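Local coordinates for protein ForH (PDB 6NKO) that probably takes part in formycin A biosynthesis in Streptomyces kaniharaensis, being related to the IMP cyclohydrolase portion of the bifunctional purine-pathway enzyme PurH, at residues 48-53 with 80-85; 86-91 with 143-148; 148-153 with 192-197; 170-175 with 180-185. One frame throughout, in Å; residues are numbered along the deposited sequence.

How the contacts relate
The four contacts follow one another across the protein, with contact 1 and contact 4 at the ends, their centres about 26 Å apart on opposite sides of the chain's centre. Contacts 1 and 2 touch, the carbonyl of Thr83 resting against Val88 and Met89, with centres about 11 Å apart. Contacts 2 and 3 lie about 12 Å apart between centres and share Gly148 on helix 141-151. Contact 3 meets contact 4 only lightly, about 18 Å away between centres, although both use helix 184-212. No ligand marks an active site in this apo structure; in PurH-type cyclohydrolases the loop corresponding to 80-85 lies near the nucleotide, so contact 1 is probably closest to the pocket.

Contact 1. Residues 48-53 with 80-85; sequences AATEGT and RVKTLT
Lys82 reaches to Glu51, in the first turn of helix 51-59, from a type I turn that starts at Val81 in the loop before helix 86-93, and makes the one polar link between the two segments. Its NZ lies 3.1 Å from Glu51 OE1 in a hydrogen-bonded salt bridge, approaching from above the carboxylate plane, 39° out of it. Two successive bends, chi3 62° and chi4 60°, bring NZ back over its own loop, where the carbonyl oxygen of Gly79 is its stronger partner and Glu51 OE1 its partner across the contact. The glutamate chain is itself bent at chi2, and the two side chains cross at about a right angle. Farther back along the chain, Lys82 CD is only loosely met by Thr50 CG2, 4.4 Å away. Next along the loop, Thr83 adds a methyl contact: its CG2 is 4.3 Å from Thr50 CG2. The turn closes at Leu84, whose N bonds to Val81 O. The loop lies in the MGS-like domain that this protein shares with IMP cyclohydrolases, where the equivalent loop probably lines the nucleotide pocket. With so little apolar packing, the attachment rests mainly on one ion pair, whose lysine is shared with its own loop.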
loop_
_atom_site.group_PDB
_atom_site.type_symbol
_atom_site.label_atom_id
_atom_site.label_comp_id
_atom_site.label_asym_id
_atom_site.label_seq_id
_atom_site.Cartn_x
_atom_site.Cartn_y
_atom_site.Cartn_z
ATOM N N ALA A 48 1.222 -1.805 -9.961
ATOM C CA ALA A 48 2.627 -1.752 -9.591
ATOM C C ALA A 48 2.800 -2.325 -8.193
ATOM O O ALA A 48 1.952 -2.119 -7.319
ATOM C CB ALA A 48 3.159 -0.319 -9.652
ATOM N N ALA A 49 3.900 -3.044 -7.981
ATOM C CA ALA A 49 4.088 -3.814 -6.762
ATOM C C ALA A 49 5.497 -3.638 -6.217
ATOM O O ALA A 49 6.441 -3.353 -6.959
ATOM C CB ALA A 49 3.817 -5.303 -7.003
ATOM N N THR A 50 5.625 -3.816 -4.904
ATOM C CA THR A 50 6.930 -3.866 -4.266
ATOM C C THR A 50 7.586 -5.219 -4.532
ATOM O O THR A 50 7.069 -6.055 -5.277
ATOM C CB THR A 50 6.813 -3.604 -2.767
ATOM O OG1 THR A 50 5.765 -4.410 -2.216
ATOM C CG2 THR A 50 6.526 -2.135 -2.498
ATOM N N GLU A 51 8.725 -5.447 -3.874
ATOM C CA GLU A 51 9.625 -6.524 -4.279
ATOM C C GLU A 51 8.963 -7.896 -4.166
ATOM O O GLU A 51 9.002 -8.692 -5.110
ATOM C CB GLU A 51 10.921 -6.447 -3.459
ATOM C CG GLU A 51 10.796 -6.789 -1.976
ATOM C CD GLU A 51 10.291 -5.628 -1.130
ATOM O OE1 GLU A 51 10.249 -4.482 -1.628
ATOM O OE2 GLU A 51 9.920 -5.867 0.037
ATOM N N GLY A 52 8.325 -8.182 -3.028
ATOM C CA GLY A 52 7.775 -9.513 -2.822
ATOM C C GLY A 52 6.597 -9.807 -3.730
ATOM O O GLY A 52 6.559 -10.834 -4.412
ATOM N N THR A 53 5.615 -8.903 -3.748
ATOM C CA THR A 53 4.428 -9.099 -4.573
ATOM C C THR A 53 4.774 -9.176 -6.053
ATOM O O THR A 53 4.112 -9.897 -6.808
ATOM C CB THR A 53 3.429 -7.966 -4.327
ATOM O OG1 THR A 53 3.422 -7.627 -2.934
ATOM C CG2 THR A 53 2.037 -8.388 -4.741
ATOM N N ARG A 80 15.259 0.581 0.500
ATOM C CA ARG A 80 14.581 1.038 1.706
ATOM C C ARG A 80 13.879 2.379 1.535
ATOM O O ARG A 80 13.134 2.787 2.433
ATOM C CB ARG A 80 15.580 1.114 2.863
ATOM C CG ARG A 80 15.850 -0.237 3.496
ATOM C CD ARG A 80 17.008 -0.200 4.479
ATOM N NE ARG A 80 17.322 -1.531 5.005
ATOM C CZ ARG A 80 17.749 -2.561 4.276
ATOM N NH1 ARG A 80 17.952 -2.434 2.970
ATOM N NH2 ARG A 80 17.993 -3.725 4.862
ATOM N N VAL A 81 14.088 3.066 0.415
ATOM C CA VAL A 81 13.414 4.323 0.129
ATOM C C VAL A 81 12.610 4.235 -1.171
ATOM O O VAL A 81 12.182 5.250 -1.708
ATOM C CB VAL A 81 14.423 5.491 0.099
ATOM C CG1 VAL A 81 14.811 5.895 1.504
ATOM C CG2 VAL A 81 15.684 5.089 -0.623
ATOM N N LYS A 82 12.380 3.015 -1.665
ATOM C CA LYS A 82 11.863 2.822 -3.017
ATOM C C LYS A 82 10.462 3.395 -3.215
ATOM O O LYS A 82 10.085 3.680 -4.355
ATOM C CB LYS A 82 11.878 1.334 -3.372
ATOM C CG LYS A 82 10.705 0.539 -2.834
ATOM C CD LYS A 82 10.544 -0.759 -3.602
ATOM C CE LYS A 82 11.772 -1.640 -3.450
ATOM N NZ LYS A 82 12.014 -2.000 -2.026
ATOM N N THR A 83 9.678 3.568 -2.154
ATOM C CA THR A 83 8.395 4.245 -2.267
ATOM C C THR A 83 8.415 5.631 -1.642
ATOM O O THR A 83 7.383 6.311 -1.631
ATOM C CB THR A 83 7.279 3.404 -1.632
ATOM O OG1 THR A 83 7.652 3.037 -0.298
ATOM C CG2 THR A 83 7.027 2.147 -2.456
ATOM N N LEU A 84 9.563 6.068 -1.132
ATOM C CA LEU A 84 9.689 7.377 -0.503
ATOM C C LEU A 84 10.273 8.369 -1.509
ATOM O O LEU A 84 11.417 8.816 -1.417
ATOM C CB LEU A 84 10.534 7.273 0.763
ATOM C CG LEU A 84 9.886 6.426 1.865
ATOM C CD1 LEU A 84 10.923 5.866 2.833
ATOM C CD2 LEU A 84 8.829 7.229 2.610
ATOM N N THR A 85 9.451 8.689 -2.505
ATOM C CA THR A 85 9.778 9.659 -3.537
ATOM C C THR A 85 8.598 10.600 -3.719
ATOM O O THR A 85 7.483 10.331 -3.263
ATOM C CB THR A 85 10.111 8.990 -4.883
ATOM O OG1 THR A 85 8.922 8.413 -5.437
ATOM C CG2 THR A 85 11.178 7.911 -4.718
#

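Contact 2. Residues 86-91 with 143-148; sequences VSVMGG and PAMLRG
Met89 and Met145 meet between two helices, the sulfur of Met89 lying 3.9 Å from Met145 CG and the two side chains crossing at about a right angle. Beyond that sulfur, the Met89 methyl settles on the backbone of the second helix: CE is 3.5 Å from Ala144 O and 4.0 Å from Ala144 CB. Met89 gets there by curling, since bends at chi2 (-49°) and chi3 (-65°) turn the end of the chain toward Ala144. One atom farther along Met145, SD meets a methyl group on the same side, with Val88 CG1 3.7 Å away. Met145 is thus touched at two successive atoms of its chain, CG by a sulfur and SD by a carbon, and no hydrogen bond joins the segments.

The helix segments 86-91 and 143-148 run in roughly the same direction, 28° apart, but their axes come no closer than 10.2 Å, a separation bridged by the long, flexible methionines. Both helices flank the parallel sheet of strand order 3-2-1-4-5, as expected of a Rossmann-like MGS fold, and Met145 also packs on Val24 and Ala26 of strand 22-26 and Val115 of strand 114-117, at the centre of the sheet.

Farther out, Ala144 O also accepts the helical bond from Gly148 N. At the start of the first helix, Thr85 OG1 bonds weakly to Val88 N while also holding Ala71 O, and Val88 itself rests on Ala71. At the other end, Gly91 O takes a bond from Arg111 NH1.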
loop_
_atom_site.group_PDB
_atom_site.type_symbol
_atom_site.label_atom_id
_atom_site.label_comp_id
_atom_site.label_asym_id
_atom_site.label_seq_id
_atom_site.Cartn_x
_atom_site.Cartn_y
_atom_site.Cartn_z
ATOM N N VAL A 86 8.854 11.715 -4.404
ATOM C CA VAL A 86 7.793 12.677 -4.682
ATOM C C VAL A 86 6.716 12.044 -5.555
ATOM O O VAL A 86 5.519 12.289 -5.365
ATOM C CB VAL A 86 8.380 13.942 -5.332
ATOM C CG1 VAL A 86 7.271 14.876 -5.783
ATOM C CG2 VAL A 86 9.322 14.644 -4.367
ATOM N N SER A 87 7.116 11.203 -6.509
ATOM C CA SER A 87 6.154 10.635 -7.449
ATOM C C SER A 87 5.172 9.698 -6.753
ATOM O O SER A 87 3.963 9.757 -7.009
ATOM C CB SER A 87 6.892 9.907 -8.571
ATOM O OG SER A 87 7.515 10.826 -9.450
ATOM N N VAL A 88 5.663 8.826 -5.872
ATOM C CA VAL A 88 4.775 7.879 -5.204
ATOM C C VAL A 88 3.973 8.570 -4.107
ATOM O O VAL A 88 2.741 8.481 -4.072
ATOM C CB VAL A 88 5.574 6.685 -4.650
ATOM C CG1 VAL A 88 4.695 5.849 -3.730
ATOM C CG2 VAL A 88 6.113 5.837 -5.784
ATOM N N MET A 89 4.656 9.267 -3.194
ATOM C CA MET A 89 3.960 9.906 -2.083
ATOM C C MET A 89 3.138 11.103 -2.544
ATOM O O MET A 89 2.092 11.400 -1.954
ATOM C CB MET A 89 4.961 10.325 -1.007
ATOM C CG MET A 89 5.720 9.161 -0.381
ATOM S SD MET A 89 4.630 7.821 0.142
ATOM C CE MET A 89 3.697 8.638 1.433
ATOM N N GLY A 90 3.590 11.801 -3.587
ATOM C CA GLY A 90 2.774 12.860 -4.156
ATOM C C GLY A 90 1.530 12.322 -4.836
ATOM O O GLY A 90 0.458 12.928 -4.757
ATOM N N GLY A 91 1.651 11.175 -5.506
ATOM C CA GLY A 91 0.496 10.559 -6.133
ATOM C C GLY A 91 -0.573 10.131 -5.150
ATOM O O GLY A 91 -1.729 9.944 -5.545
ATOM N N PRO A 143 3.343 1.707 5.579
ATOM C CA PRO A 143 2.341 2.478 6.333
ATOM C C PRO A 143 2.298 3.949 5.957
ATOM O O PRO A 143 1.246 4.579 6.107
ATOM C CB PRO A 143 2.758 2.283 7.799
ATOM C CG PRO A 143 4.042 1.519 7.778
ATOM C CD PRO A 143 4.149 0.844 6.455
ATOM N N ALA A 144 3.404 4.522 5.476
ATOM C CA ALA A 144 3.345 5.891 4.974
ATOM C C ALA A 144 2.396 5.993 3.785
ATOM O O ALA A 144 1.623 6.953 3.679
ATOM C CB ALA A 144 4.743 6.384 4.597
ATOM N N MET A 145 2.430 5.003 2.886
ATOM C CA MET A 145 1.494 4.990 1.766
ATOM C C MET A 145 0.071 4.717 2.237
ATOM O O MET A 145 -0.880 5.324 1.733
ATOM C CB MET A 145 1.916 3.943 0.733
ATOM C CG MET A 145 3.256 4.201 0.059
ATOM S SD MET A 145 3.471 3.180 -1.420
ATOM C CE MET A 145 3.827 1.589 -0.676
ATOM N N LEU A 146 -0.096 3.807 3.202
ATOM C CA LEU A 146 -1.438 3.417 3.628
ATOM C C LEU A 146 -2.094 4.503 4.473
ATOM O O LEU A 146 -3.276 4.815 4.282
ATOM C CB LEU A 146 -1.382 2.098 4.397
ATOM C CG LEU A 146 -2.706 1.647 5.015
ATOM C CD1 LEU A 146 -3.668 1.203 3.925
ATOM C CD2 LEU A 146 -2.484 0.532 6.025
ATOM N N ARG A 147 -1.350 5.081 5.420
ATOM C CA ARG A 147 -1.886 6.193 6.199
ATOM C C ARG A 147 -2.148 7.405 5.318
ATOM O O ARG A 147 -3.107 8.149 5.556
ATOM C CB ARG A 147 -0.929 6.560 7.334
ATOM C CG ARG A 147 -0.751 5.470 8.382
ATOM C CD ARG A 147 0.365 5.817 9.360
ATOM N NE ARG A 147 -0.027 6.891 10.268
ATOM C CZ ARG A 147 0.403 8.145 10.175
ATOM N NH1 ARG A 147 1.251 8.490 9.215
ATOM N NH2 ARG A 147 -0.013 9.056 11.045
ATOM N N GLY A 148 -1.312 7.620 4.300
ATOM C CA GLY A 148 -1.565 8.709 3.372
ATOM C C GLY A 148 -2.792 8.459 2.515
ATOM O O GLY A 148 -3.571 9.378 2.247
#

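Contact 3. Residues 148-153 with 192-197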
loop_
_atom_site.group_PDB
_atom_site.type_symbol
_atom_site.label_atom_id
_atom_site.label_comp_id
_atom_site.label_asym_id
_atom_site.label_seq_id
_atom_site.Cartn_x
_atom_site.Cartn_y
_atom_site.Cartn_z
ATOM N N GLY A 148 -1.312 7.620 4.300
ATOM C CA GLY A 148 -1.565 8.709 3.372
ATOM C C GLY A 148 -2.792 8.459 2.515
ATOM O O GLY A 148 -3.571 9.378 2.247
ATOM N N ALA A 149 -2.983 7.211 2.080
ATOM C CA ALA A 149 -4.174 6.864 1.315
ATOM C C ALA A 149 -5.431 7.004 2.162
ATOM O O ALA A 149 -6.447 7.526 1.691
ATOM C CB ALA A 149 -4.051 5.444 0.767
ATOM N N ALA A 150 -5.377 6.549 3.415
ATOM C CA ALA A 150 -6.537 6.660 4.292
ATOM C C ALA A 150 -6.873 8.117 4.584
ATOM O O ALA A 150 -8.049 8.497 4.606
ATOM C CB ALA A 150 -6.291 5.890 5.589
ATOM N N LYS A 151 -5.854 8.951 4.809
ATOM C CA LYS A 151 -6.107 10.372 5.026
ATOM C C LYS A 151 -6.733 11.011 3.792
ATOM O O LYS A 151 -7.585 11.899 3.906
ATOM C CB LYS A 151 -4.807 11.084 5.402
ATOM C CG LYS A 151 -4.949 12.590 5.541
ATOM C CD LYS A 151 -3.632 13.246 5.911
ATOM C CE LYS A 151 -3.723 14.759 5.785
ATOM N NZ LYS A 151 -2.716 15.451 6.637
ATOM N N ASN A 152 -6.333 10.559 2.605
ATOM C CA ASN A 152 -6.849 11.087 1.348
ATOM C C ASN A 152 -7.810 10.089 0.709
ATOM O O ASN A 152 -7.694 9.787 -0.483
ATOM C CB ASN A 152 -5.685 11.398 0.403
ATOM C CG ASN A 152 -6.015 12.477 -0.610
ATOM O OD1 ASN A 152 -6.933 13.275 -0.416
ATOM N ND2 ASN A 152 -5.260 12.506 -1.703
ATOM N N PHE A 153 -8.767 9.575 1.492
ATOM C CA PHE A 153 -9.577 8.448 1.035
ATOM C C PHE A 153 -10.550 8.820 -0.078
ATOM O O PHE A 153 -11.034 7.927 -0.780
ATOM C CB PHE A 153 -10.335 7.814 2.210
ATOM C CG PHE A 153 -11.338 8.726 2.871
ATOM C CD1 PHE A 153 -12.585 8.948 2.303
ATOM C CD2 PHE A 153 -11.047 9.333 4.081
ATOM C CE1 PHE A 153 -13.508 9.778 2.913
ATOM C CE2 PHE A 153 -11.969 10.160 4.697
ATOM C CZ PHE A 153 -13.199 10.383 4.113
ATOM N N GLU A 192 -10.753 4.433 8.168
ATOM C CA GLU A 192 -10.728 4.228 9.613
ATOM C C GLU A 192 -10.114 2.880 9.964
ATOM O O GLU A 192 -9.360 2.764 10.938
ATOM C CB GLU A 192 -12.143 4.329 10.179
ATOM C CG GLU A 192 -12.229 3.997 11.656
ATOM C CD GLU A 192 -13.431 3.145 11.994
ATOM O OE1 GLU A 192 -14.366 3.668 12.635
ATOM O OE2 GLU A 192 -13.438 1.951 11.625
ATOM N N LYS A 193 -10.429 1.848 9.182
ATOM C CA LYS A 193 -9.851 0.532 9.421
ATOM C C LYS A 193 -8.344 0.544 9.192
ATOM O O LYS A 193 -7.594 -0.119 9.919
ATOM C CB LYS A 193 -10.532 -0.499 8.521
ATOM C CG LYS A 193 -10.073 -1.924 8.732
ATOM C CD LYS A 193 -10.824 -2.873 7.814
ATOM C CE LYS A 193 -10.571 -4.319 8.192
ATOM N NZ LYS A 193 -11.386 -5.251 7.368
ATOM N N ALA A 194 -7.883 1.304 8.194
ATOM C CA ALA A 194 -6.454 1.367 7.902
ATOM C C ALA A 194 -5.681 1.974 9.067
ATOM O O ALA A 194 -4.644 1.443 9.484
ATOM C CB ALA A 194 -6.217 2.165 6.619
ATOM N N PHE A 195 -6.174 3.094 9.606
ATOM C CA PHE A 195 -5.525 3.704 10.764
ATOM C C PHE A 195 -5.578 2.790 11.979
ATOM O O PHE A 195 -4.647 2.787 12.794
ATOM C CB PHE A 195 -6.174 5.053 11.085
ATOM C CG PHE A 195 -5.664 6.184 10.237
ATOM C CD1 PHE A 195 -4.363 6.643 10.382
ATOM C CD2 PHE A 195 -6.482 6.785 9.292
ATOM C CE1 PHE A 195 -3.886 7.681 9.599
ATOM C CE2 PHE A 195 -6.012 7.824 8.508
ATOM C CZ PHE A 195 -4.712 8.272 8.661
ATOM N N ARG A 196 -6.651 2.008 12.113
ATOM C CA ARG A 196 -6.758 1.067 13.224
ATOM C C ARG A 196 -5.717 -0.038 13.109
ATOM O O ARG A 196 -5.054 -0.388 14.093
ATOM C CB ARG A 196 -8.168 0.478 13.270
ATOM C CG ARG A 196 -8.594 -0.036 14.629
ATOM C CD ARG A 196 -10.077 -0.378 14.641
ATOM N NE ARG A 196 -10.906 0.769 14.282
ATOM C CZ ARG A 196 -11.374 1.655 15.157
ATOM N NH1 ARG A 196 -11.092 1.530 16.447
ATOM N NH2 ARG A 196 -12.122 2.668 14.746
ATOM N N ILE A 197 -5.561 -0.601 11.909
ATOM C CA ILE A 197 -4.561 -1.645 11.700
ATOM C C ILE A 197 -3.159 -1.091 11.927
ATOM O O ILE A 197 -2.304 -1.750 12.532
ATOM C CB ILE A 197 -4.721 -2.252 10.292
ATOM C CG1 ILE A 197 -5.942 -3.174 10.244
ATOM C CG2 ILE A 197 -3.467 -3.005 9.875
ATOM C CD1 ILE A 197 -6.581 -3.264 8.878
#
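Ala150 is the focus of the tight part of this contact. Its methyl lies 3.9 Å from Ala194 CB and 3.5 Å from Phe195 CE2, so one small side chain fills the angle between an alanine and an aromatic ring. The ring is met obliquely, at its CD2-CE2 side, and lies obliquely to the next backbone nitrogen as well, with CE2 3.9 Å from Lys151 N. The backbones are correspondingly near, with 6.4 Å between the CA atoms of Ala150 and Ala194, a closeness that two alanines facing each other allow. Phe195 turns its CG to the side of its backbone N, away from the carbonyl carbon (chi1 -82°), and this carries the ring over to the other helix.

Toward solvent the fit slackens. Phe195 CZ comes only to 4.3 Å from Lys151 CB. The rest of the lysine runs outward fully extended, taking its ammonium group away from the interface. The outer face of the second helix carries polar groups instead: Glu192 and Arg196, one turn apart, form a salt bridge with OE1 3.2 Å from NH2, the carboxylate lying at the edge of the guanidinium and in its plane.

Around this helix pair, Ala150 also packs on Pro158 of the outermost strand 157-159 and on Ala191, while Ala194 touches Leu146 one turn earlier on helix 141-151. Lys193 turns to the loop after that strand, where it pairs with Asp161 and Asp164. Where helix 141-151 ends, Asn152 ND2 bonds to the carbonyls of Ile92 and Ala94, and Phe153 packs on Leu188 and Ala191 of the long helix 184-212.

Contact 4. Residues 170-175 with 180-185; sequences KLLEQG and SAVPVE
The puckered ring of Pro183 meets Leu171, CD lying 4.3 Å from Leu171 CD1; no aromatic ring takes part, and two peptide carbonyls meet aliphatic carbons. The carbonyl oxygen of Ala181 lies 3.6 Å from Leu171 CD2, and in return Leu171 O is 3.3 Å from Ala181 CB. That oxygen also accepts the bond from Gly175 N, which places the methyl against the last turn of the helix. Having no side chain, Gly175 admits the methyl to 3.8 Å from its CA, and the CA atoms of Gly175 and Ala181 are 4.9 Å apart. Deeper in, Leu172 and Val182 cross at a slant, with Leu172 CD2 4.0 Å from Val182 CG2. Val182 holds CG2 next to its backbone N and anti to the carbonyl carbon, the branch that meets the leucine. The contact closes the short connection, with a 3-10 segment at 180-181, between helix 165-174, which stops at Gly175, and helix 184-212, where Pro183 stands at the N-cap. Leu172 continues the packing onto Leu40 of helix 33-42 and onto Leu43 and Trp45 in the following loop, while Val182 O bonds to Arg187 NE in the first turns of the long helix.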
loop_
_atom_site.group_PDB
_atom_site.type_symbol
_atom_site.label_atom_id
_atom_site.label_comp_id
_atom_site.label_asym_id
_atom_site.label_seq_id
_atom_site.Cartn_x
_atom_site.Cartn_y
_atom_site.Cartn_z
ATOM N N LYS A 170 -15.237 -6.094 -6.837
ATOM C CA LYS A 170 -16.576 -6.216 -7.402
ATOM C C LYS A 170 -17.185 -4.846 -7.668
ATOM O O LYS A 170 -17.755 -4.615 -8.740
ATOM C CB LYS A 170 -17.472 -7.037 -6.473
ATOM C CG LYS A 170 -17.031 -8.485 -6.324
ATOM C CD LYS A 170 -18.211 -9.436 -6.225
ATOM C CE LYS A 170 -17.740 -10.864 -5.989
ATOM N NZ LYS A 170 -16.673 -11.267 -6.953
ATOM N N LEU A 171 -17.056 -3.920 -6.712
ATOM C CA LEU A 171 -17.566 -2.565 -6.902
ATOM C C LEU A 171 -16.961 -1.917 -8.142
ATOM O O LEU A 171 -17.677 -1.335 -8.965
ATOM C CB LEU A 171 -17.278 -1.719 -5.662
ATOM C CG LEU A 171 -18.259 -1.814 -4.495
ATOM C CD1 LEU A 171 -17.631 -1.240 -3.238
ATOM C CD2 LEU A 171 -19.554 -1.091 -4.826
ATOM N N LEU A 172 -15.637 -2.009 -8.291
ATOM C CA LEU A 172 -14.988 -1.457 -9.475
ATOM C C LEU A 172 -15.456 -2.154 -10.746
ATOM O O LEU A 172 -15.485 -1.537 -11.818
ATOM C CB LEU A 172 -13.467 -1.565 -9.344
ATOM C CG LEU A 172 -12.782 -0.614 -8.359
ATOM C CD1 LEU A 172 -11.341 -1.038 -8.125
ATOM C CD2 LEU A 172 -12.844 0.823 -8.853
ATOM N N GLU A 173 -15.832 -3.430 -10.648
ATOM C CA GLU A 173 -16.266 -4.167 -11.829
ATOM C C GLU A 173 -17.671 -3.773 -12.271
ATOM O O GLU A 173 -17.954 -3.774 -13.474
ATOM C CB GLU A 173 -16.185 -5.671 -11.568
ATOM C CG GLU A 173 -14.883 -6.299 -12.050
ATOM C CD GLU A 173 -14.612 -7.658 -11.430
ATOM O OE1 GLU A 173 -13.500 -8.191 -11.634
ATOM O OE2 GLU A 173 -15.506 -8.194 -10.743
ATOM N N GLN A 174 -18.559 -3.432 -11.332
ATOM C CA GLN A 174 -19.876 -2.939 -11.725
ATOM C C GLN A 174 -19.785 -1.564 -12.373
ATOM O O GLN A 174 -20.561 -1.259 -13.286
ATOM C CB GLN A 174 -20.824 -2.876 -10.522
ATOM C CG GLN A 174 -20.587 -3.918 -9.444
ATOM C CD GLN A 174 -21.210 -5.262 -9.764
ATOM O OE1 GLN A 174 -21.715 -5.481 -10.863
ATOM N NE2 GLN A 174 -21.173 -6.175 -8.798
ATOM N N GLY A 175 -18.853 -0.728 -11.921
ATOM C CA GLY A 175 -18.739 0.628 -12.417
ATOM C C GLY A 175 -17.661 0.824 -13.463
ATOM O O GLY A 175 -17.046 1.892 -13.536
ATOM N N SER A 180 -14.557 6.027 -9.003
ATOM C CA SER A 180 -15.795 6.527 -8.420
ATOM C C SER A 180 -16.770 5.409 -8.074
ATOM O O SER A 180 -17.689 5.632 -7.278
ATOM C CB SER A 180 -16.464 7.521 -9.371
ATOM O OG SER A 180 -16.301 7.122 -10.720
ATOM N N ALA A 181 -16.589 4.214 -8.645
ATOM C CA ALA A 181 -17.460 3.086 -8.333
ATOM C C ALA A 181 -17.350 2.631 -6.881
ATOM O O ALA A 181 -18.200 1.855 -6.432
ATOM C CB ALA A 181 -17.156 1.914 -9.267
ATOM N N VAL A 182 -16.332 3.076 -6.148
ATOM C CA VAL A 182 -16.227 2.833 -4.712
ATOM C C VAL A 182 -16.704 4.097 -4.000
ATOM O O VAL A 182 -16.006 5.123 -4.050
ATOM C CB VAL A 182 -14.796 2.468 -4.295
ATOM C CG1 VAL A 182 -14.764 2.063 -2.828
ATOM C CG2 VAL A 182 -14.249 1.352 -5.173
ATOM N N PRO A 183 -17.856 4.075 -3.334
ATOM C CA PRO A 183 -18.448 5.318 -2.827
ATOM C C PRO A 183 -17.646 5.916 -1.679
ATOM O O PRO A 183 -16.756 5.296 -1.096
ATOM C CB PRO A 183 -19.843 4.887 -2.366
ATOM C CG PRO A 183 -19.719 3.425 -2.093
ATOM C CD PRO A 183 -18.709 2.902 -3.074
ATOM N N VAL A 184 -17.994 7.167 -1.367
ATOM C CA VAL A 184 -17.360 7.881 -0.263
ATOM C C VAL A 184 -17.552 7.124 1.046
ATOM O O VAL A 184 -16.634 7.034 1.871
ATOM C CB VAL A 184 -17.921 9.314 -0.174
ATOM C CG1 VAL A 184 -17.408 10.021 1.069
ATOM C CG2 VAL A 184 -17.573 10.100 -1.429
ATOM N N GLU A 185 -18.745 6.557 1.247
ATOM C CA GLU A 185 -19.059 5.892 2.507
ATOM C C GLU A 185 -18.176 4.670 2.730
ATOM O O GLU A 185 -17.731 4.413 3.854
ATOM C CB GLU A 185 -20.539 5.503 2.529
ATOM C CG GLU A 185 -21.483 6.615 2.070
ATOM C CD GLU A 185 -21.759 6.579 0.574
ATOM O OE1 GLU A 185 -21.326 7.512 -0.135
ATOM O OE2 GLU A 185 -22.410 5.619 0.108
#